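Local coordinates for protein L-methionine gamma-lyase (Fusobacterium nucleatum subsp. nucleatum, PDB 6LXU) that belongs to the PLP-dependent enzymes of the Cys/Met metabolism family and carries its pyridoxal phosphate cofactor covalently attached to a lysine, at residues V100-D110 against A146-Y155. Numbering follows the deposited sequence.
Sequences VLKAGDHVVTD and AMKKNTRVVY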
ATOM      1  N   VAL A 100     -33.312  -3.525   1.692  1.00  7.81           N
ATOM      2  CA  VAL A 100     -34.645  -2.958   1.423  1.00  8.16           C
ATOM      3  C   VAL A 100     -35.695  -3.985   1.027  1.00  8.33           C
ATOM      4  O   VAL A 100     -36.900  -3.654   1.052  1.00  8.75           O
ATOM      5  CB  VAL A 100     -34.598  -1.808   0.379  1.00  8.45           C
ATOM      6  CG1 VAL A 100     -33.639  -0.722   0.830  1.00  8.71           C
ATOM      7  CG2 VAL A 100     -34.276  -2.298  -1.019  1.00  8.34           C
ATOM      8  N   LEU A 101     -35.288  -5.201   0.666  1.00  8.43           N
ATOM      9  CA  LEU A 101     -36.216  -6.247   0.262  1.00  8.81           C
ATOM     10  C   LEU A 101     -36.511  -7.208   1.411  1.00  9.16           C
ATOM     11  O   LEU A 101     -35.898  -7.153   2.470  1.00  9.47           O
ATOM     12  CB  LEU A 101     -35.654  -7.023  -0.928  1.00  8.63           C
ATOM     13  CG  LEU A 101     -35.553  -6.253  -2.245  1.00  8.93           C
ATOM     14  CD1 LEU A 101     -34.772  -7.057  -3.264  1.00  9.09           C
ATOM     15  CD2 LEU A 101     -36.935  -5.879  -2.782  1.00  9.08           C
ATOM     16  N   LYS A 102     -37.492  -8.069   1.173  1.00  9.93           N
ATOM     17  CA  LYS A 102     -37.817  -9.210   2.026  1.00 10.71           C
ATOM     18  C   LYS A 102     -38.541 -10.222   1.149  1.00 10.63           C
ATOM     19  O   LYS A 102     -39.045  -9.881   0.075  1.00 10.31           O
ATOM     20  CB  LYS A 102     -38.682  -8.806   3.231  1.00 11.77           C
ATOM     21  CG  LYS A 102     -40.060  -8.253   2.873  1.00 12.84           C
ATOM     22  CD  LYS A 102     -40.844  -7.803   4.100  1.00 14.14           C
ATOM     23  CE  LYS A 102     -42.247  -7.347   3.722  1.00 15.66           C
ATOM     24  NZ  LYS A 102     -42.238  -6.149   2.841  1.00 17.00           N
ATOM     25  N   ALA A 103     -38.607 -11.472   1.608  1.00 10.78           N
ATOM     26  CA  ALA A 103     -39.416 -12.483   0.924  1.00 11.14           C
ATOM     27  C   ALA A 103     -40.853 -11.980   0.805  1.00 11.15           C
ATOM     28  O   ALA A 103     -41.382 -11.400   1.751  1.00 11.74           O
ATOM     29  CB  ALA A 103     -39.386 -13.803   1.672  1.00 11.77           C
ATOM     30  N   GLY A 104     -41.417 -12.157  -0.375  1.00 11.30           N
ATOM     31  CA  GLY A 104     -42.769 -11.654  -0.660  1.00 11.39           C
ATOM     32  C   GLY A 104     -42.813 -10.316  -1.381  1.00 11.74           C
ATOM     33  O   GLY A 104     -43.877  -9.916  -1.873  1.00 12.84           O
ATOM     34  N   ASP A 105     -41.682  -9.602  -1.434  1.00 10.97           N
ATOM     35  CA  ASP A 105     -41.586  -8.365  -2.197  1.00 10.66           C
ATOM     36  C   ASP A 105     -41.439  -8.690  -3.670  1.00 10.30           C
ATOM     37  O   ASP A 105     -41.072  -9.799  -4.066  1.00 11.25           O
ATOM     38  CB  ASP A 105     -40.372  -7.516  -1.779  1.00 10.72           C
ATOM     39  CG  ASP A 105     -40.542  -6.804  -0.467  1.00 11.06           C
ATOM     40  OD1 ASP A 105     -41.678  -6.767   0.068  1.00 12.45           O
ATOM     41  OD2 ASP A 105     -39.542  -6.232   0.025  1.00 10.82           O
ATOM     42  N   HIS A 106     -41.678  -7.659  -4.481  1.00 10.21           N
ATOM     43  CA  HIS A 106     -41.573  -7.719  -5.927  1.00  9.94           C
ATOM     44  C   HIS A 106     -40.608  -6.634  -6.443  1.00  9.38           C
ATOM     45  O   HIS A 106     -40.497  -5.547  -5.867  1.00  9.48           O
ATOM     46  CB  HIS A 106     -42.985  -7.581  -6.531  1.00 10.34           C
ATOM     47  CG  HIS A 106     -43.043  -7.543  -8.028  1.00 10.49           C
ATOM     48  ND1 HIS A 106     -43.460  -6.420  -8.715  1.00 10.96           N
ATOM     49  CD2 HIS A 106     -42.803  -8.489  -8.966  1.00 11.08           C
ATOM     50  CE1 HIS A 106     -43.451  -6.672 -10.008  1.00 11.08           C
ATOM     51  NE2 HIS A 106     -43.074  -7.924 -10.191  1.00 11.18           N
ATOM     52  N   VAL A 107     -39.930  -6.972  -7.535  1.00  9.39           N
ATOM     53  CA  VAL A 107     -38.967  -6.092  -8.202  1.00  9.32           C
ATOM     54  C   VAL A 107     -39.341  -6.014  -9.675  1.00  9.25           C
ATOM     55  O   VAL A 107     -39.619  -7.041 -10.299  1.00  9.78           O
ATOM     56  CB  VAL A 107     -37.525  -6.644  -8.083  1.00  9.42           C
ATOM     57  CG1 VAL A 107     -36.536  -5.799  -8.887  1.00  9.41           C
ATOM     58  CG2 VAL A 107     -37.117  -6.746  -6.623  1.00  9.66           C
ATOM     59  N   VAL A 108     -39.349  -4.791 -10.214  1.00  9.53           N
ATOM     60  CA  VAL A 108     -39.444  -4.562 -11.645  1.00  9.59           C
ATOM     61  C   VAL A 108     -38.094  -4.076 -12.139  1.00  9.29           C
ATOM     62  O   VAL A 108     -37.548  -3.110 -11.589  1.00  9.32           O
ATOM     63  CB  VAL A 108     -40.523  -3.520 -12.005  1.00 10.06           C
ATOM     64  CG1 VAL A 108     -40.528  -3.209 -13.500  1.00 10.58           C
ATOM     65  CG2 VAL A 108     -41.892  -3.999 -11.550  1.00 10.40           C
ATOM     66  N   THR A 109     -37.571  -4.711 -13.168  1.00  9.49           N
ATOM     67  CA  THR A 109     -36.285  -4.306 -13.728  1.00  9.63           C
ATOM     68  C   THR A 109     -36.218  -4.666 -15.211  1.00 10.27           C
ATOM     69  O   THR A 109     -37.225  -5.084 -15.810  1.00 10.29           O
ATOM     70  CB  THR A 109     -35.111  -4.872 -12.888  1.00  9.53           C
ATOM     71  OG1 THR A 109     -33.895  -4.222 -13.278  1.00  9.42           O
ATOM     72  CG2 THR A 109     -34.956  -6.374 -13.069  1.00  9.55           C
ATOM     73  N   ASP A 110     -35.057  -4.462 -15.821  1.00 11.28           N
ATOM     74  CA  ASP A 110     -34.878  -4.674 -17.250  1.00 12.47           C
ATOM     75  C   ASP A 110     -34.150  -5.988 -17.486  1.00 13.94           C
ATOM     76  O   ASP A 110     -33.398  -6.441 -16.636  1.00 14.72           O
ATOM     77  CB  ASP A 110     -34.086  -3.499 -17.833  1.00 12.71           C
ATOM     78  CG  ASP A 110     -34.326  -3.309 -19.320  1.00 12.78           C
ATOM     79  OD1 ASP A 110     -33.817  -4.134 -20.117  1.00 14.47           O
ATOM     80  OD2 ASP A 110     -35.015  -2.343 -19.695  1.00 12.17           O
ATOM     81  N   ALA A 146     -46.391  -3.608 -15.182  1.00 14.77           N
ATOM     82  CA  ALA A 146     -45.685  -4.526 -14.270  1.00 14.75           C
ATOM     83  C   ALA A 146     -45.787  -4.144 -12.798  1.00 14.38           C
ATOM     84  O   ALA A 146     -45.522  -4.990 -11.933  1.00 14.32           O
ATOM     85  CB  ALA A 146     -44.221  -4.628 -14.667  1.00 14.75           C
ATOM     86  N   MET A 147     -46.136  -2.898 -12.486  1.00 13.86           N
ATOM     87  CA  MET A 147     -46.237  -2.443 -11.099  1.00 13.79           C
ATOM     88  C   MET A 147     -47.298  -3.227 -10.337  1.00 14.62           C
ATOM     89  O   MET A 147     -48.392  -3.472 -10.867  1.00 15.83           O
ATOM     90  CB  MET A 147     -46.561  -0.943 -11.022  1.00 13.07           C
ATOM     91  CG  MET A 147     -45.423  -0.018 -11.450  1.00 13.10           C
ATOM     92  SD  MET A 147     -43.944  -0.092 -10.418  1.00 12.72           S
ATOM     93  CE  MET A 147     -44.597   0.452  -8.841  1.00 13.47           C
ATOM     94  N   LYS A 148     -46.976  -3.617  -9.106  1.00 14.66           N
ATOM     95  CA  LYS A 148     -47.915  -4.302  -8.214  1.00 15.39           C
ATOM     96  C   LYS A 148     -47.882  -3.643  -6.856  1.00 15.05           C
ATOM     97  O   LYS A 148     -46.956  -2.882  -6.534  1.00 14.50           O
ATOM     98  CB  LYS A 148     -47.555  -5.781  -8.085  1.00 16.32           C
ATOM     99  CG  LYS A 148     -47.556  -6.509  -9.409  1.00 17.51           C
ATOM    100  CD  LYS A 148     -47.678  -8.009  -9.240  1.00 18.41           C
ATOM    101  CE  LYS A 148     -46.453  -8.602  -8.576  1.00 19.38           C
ATOM    102  NZ  LYS A 148     -46.609 -10.064  -8.368  1.00 20.03           N
ATOM    103  N   LYS A 149     -48.872  -3.950  -6.021  1.00 15.40           N
ATOM    104  CA  LYS A 149     -48.921  -3.396  -4.682  1.00 15.92           C
ATOM    105  C   LYS A 149     -47.651  -3.703  -3.874  1.00 14.19           C
ATOM    106  O   LYS A 149     -47.219  -2.879  -3.081  1.00 14.92           O
ATOM    107  CB  LYS A 149     -50.141  -3.924  -3.925  1.00 18.39           C
ATOM    108  CG  LYS A 149     -50.374  -3.232  -2.595  1.00 20.98           C
ATOM    109  CD  LYS A 149     -51.648  -3.724  -1.927  1.00 23.28           C
ATOM    110  CE  LYS A 149     -52.017  -2.862  -0.732  1.00 24.81           C
ATOM    111  NZ  LYS A 149     -52.543  -1.525  -1.137  1.00 26.21           N
ATOM    112  N   ASN A 150     -47.096  -4.899  -4.072  1.00 13.24           N
ATOM    113  CA  ASN A 150     -45.894  -5.336  -3.355  1.00 12.39           C
ATOM    114  C   ASN A 150     -44.580  -5.043  -4.097  1.00 11.58           C
ATOM    115  O   ASN A 150     -43.529  -5.547  -3.686  1.00 11.22           O
ATOM    116  CB  ASN A 150     -45.985  -6.832  -2.992  1.00 12.58           C
ATOM    117  CG  ASN A 150     -45.996  -7.727  -4.201  1.00 12.76           C
ATOM    118  OD1 ASN A 150     -46.588  -7.391  -5.226  1.00 13.91           O
ATOM    119  ND2 ASN A 150     -45.342  -8.875  -4.101  1.00 12.84           N
ATOM    120  N   THR A 151     -44.609  -4.244  -5.168  1.00 10.73           N
ATOM    121  CA  THR A 151     -43.365  -3.798  -5.818  1.00 10.34           C
ATOM    122  C   THR A 151     -42.600  -2.904  -4.871  1.00 10.08           C
ATOM    123  O   THR A 151     -43.048  -1.823  -4.502  1.00 10.79           O
ATOM    124  CB  THR A 151     -43.637  -3.082  -7.140  1.00 10.50           C
ATOM    125  OG1 THR A 151     -44.404  -3.953  -7.972  1.00 11.09           O
ATOM    126  CG2 THR A 151     -42.315  -2.720  -7.849  1.00 10.50           C
ATOM    127  N   ARG A 152     -41.438  -3.388  -4.436  1.00  9.52           N
ATOM    128  CA  ARG A 152     -40.599  -2.653  -3.503  1.00  9.22           C
ATOM    129  C   ARG A 152     -39.456  -1.898  -4.198  1.00  8.59           C
ATOM    130  O   ARG A 152     -38.986  -0.906  -3.670  1.00  8.80           O
ATOM    131  CB  ARG A 152     -40.046  -3.628  -2.455  1.00  9.50           C
ATOM    132  CG  ARG A 152     -39.095  -3.055  -1.432  1.00  9.84           C
ATOM    133  CD  ARG A 152     -39.664  -1.889  -0.647  1.00 10.28           C
ATOM    134  NE  ARG A 152     -38.796  -1.517   0.466  1.00 10.60           N
ATOM    135  CZ  ARG A 152     -38.788  -0.333   1.077  1.00 11.38           C
ATOM    136  NH1 ARG A 152     -39.620   0.642   0.683  1.00 12.33           N
ATOM    137  NH2 ARG A 152     -37.969  -0.116   2.090  1.00 12.09           N
ATOM    138  N   VAL A 153     -38.999  -2.417  -5.331  1.00  8.11           N
ATOM    139  CA  VAL A 153     -37.871  -1.830  -6.054  1.00  7.96           C
ATOM    140  C   VAL A 153     -38.169  -1.811  -7.541  1.00  7.82           C
ATOM    141  O   VAL A 153     -38.618  -2.797  -8.121  1.00  8.36           O
ATOM    142  CB  VAL A 153     -36.563  -2.634  -5.817  1.00  8.15           C
ATOM    143  CG1 VAL A 153     -35.463  -2.239  -6.805  1.00  8.16           C
ATOM    144  CG2 VAL A 153     -36.085  -2.468  -4.390  1.00  8.32           C
ATOM    145  N   VAL A 154     -37.883  -0.660  -8.150  1.00  7.86           N
ATOM    146  CA  VAL A 154     -37.718  -0.548  -9.588  1.00  7.84           C
ATOM    147  C   VAL A 154     -36.228  -0.271  -9.796  1.00  7.49           C
ATOM    148  O   VAL A 154     -35.722   0.724  -9.289  1.00  7.49           O
ATOM    149  CB  VAL A 154     -38.622   0.549 -10.199  1.00  8.21           C
ATOM    150  CG1 VAL A 154     -38.266   0.816 -11.645  1.00  8.56           C
ATOM    151  CG2 VAL A 154     -40.078   0.131 -10.074  1.00  8.47           C
ATOM    152  N   TYR A 155     -35.538  -1.183 -10.475  1.00  7.30           N
ATOM    153  CA  TYR A 155     -34.077  -1.136 -10.610  1.00  7.16           C
ATOM    154  C   TYR A 155     -33.739  -0.845 -12.056  1.00  7.49           C
ATOM    155  O   TYR A 155     -34.191  -1.563 -12.946  1.00  7.88           O
ATOM    156  CB  TYR A 155     -33.475  -2.465 -10.157  1.00  6.93           C
ATOM    157  CG  TYR A 155     -31.966  -2.461 -10.133  1.00  6.79           C
ATOM    158  CD1 TYR A 155     -31.243  -2.640 -11.286  1.00  6.89           C
ATOM    159  CD2 TYR A 155     -31.269  -2.250  -8.952  1.00  6.93           C
ATOM    160  CE1 TYR A 155     -29.849  -2.603 -11.288  1.00  6.90           C
ATOM    161  CE2 TYR A 155     -29.878  -2.234  -8.924  1.00  6.90           C
ATOM    162  CZ  TYR A 155     -29.171  -2.407 -10.096  1.00  6.74           C
ATOM    163  OH  TYR A 155     -27.782  -2.397 -10.048  1.00  6.89           O
TER
HETATM  164  O   HOH W   1     -36.729  -1.852   4.033  1.00 23.87           O
HETATM  165  O   HOH W   2     -43.345  -4.715  -0.706  1.00 26.54           O
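Arg152 reaches past Asp105 and Leu101, in the loop ahead of strand 106-110, to Val100 at the end of helix 89-100, its neighbours changing gradually from CB to tip. CB lies against the carboxylate of Asp105, 3.6 Å from OD2. CG, set anti to the backbone N (chi1 177°), touches both that oxygen and Leu101 CD2, the latter at 3.8 Å. A bend at chi2 (56°) then turns the chain toward Val100, where NE donates a nearly straight hydrogen bond of 2.9 Å to Val100 O, which lies in the guanidinium plane. Beyond it, NH2 donates a hydrogen bond to a water, while NH1 is held by the carbonyl of Asn181. The Asp105 carboxylate does not bond this guanidinium; its OD1 forms a salt bridge with Lys102 NZ.

Arg152 illustrates how a beta bulge adds a residue to one strand and sets it outside the regular pairing, here between parallel neighbours in the large, mostly parallel sheet of the fold type I PLP enzymes: His106 pairs with Thr151, but Val107 with Val153. His106 O accepts from Arg152 N, and regular pairing follows, with Val108 N bound to Val153 O and Tyr155 N to Val108 O.

On the sheet face bearing His106 and Val108, hydrogen bonds hold the imidazole edge: Thr151 OG1 lies in the ring plane, 2.7 Å from ND1, and Thr133 bonds NE2. Separately, OG1 accepts from Lys148 N. Lys148 CE packs over the ring centre, a CH-pi contact, as its NZ continues to a salt bridge with Glu131. Val108 CG2 rests on Ala146 CB at 3.9 Å.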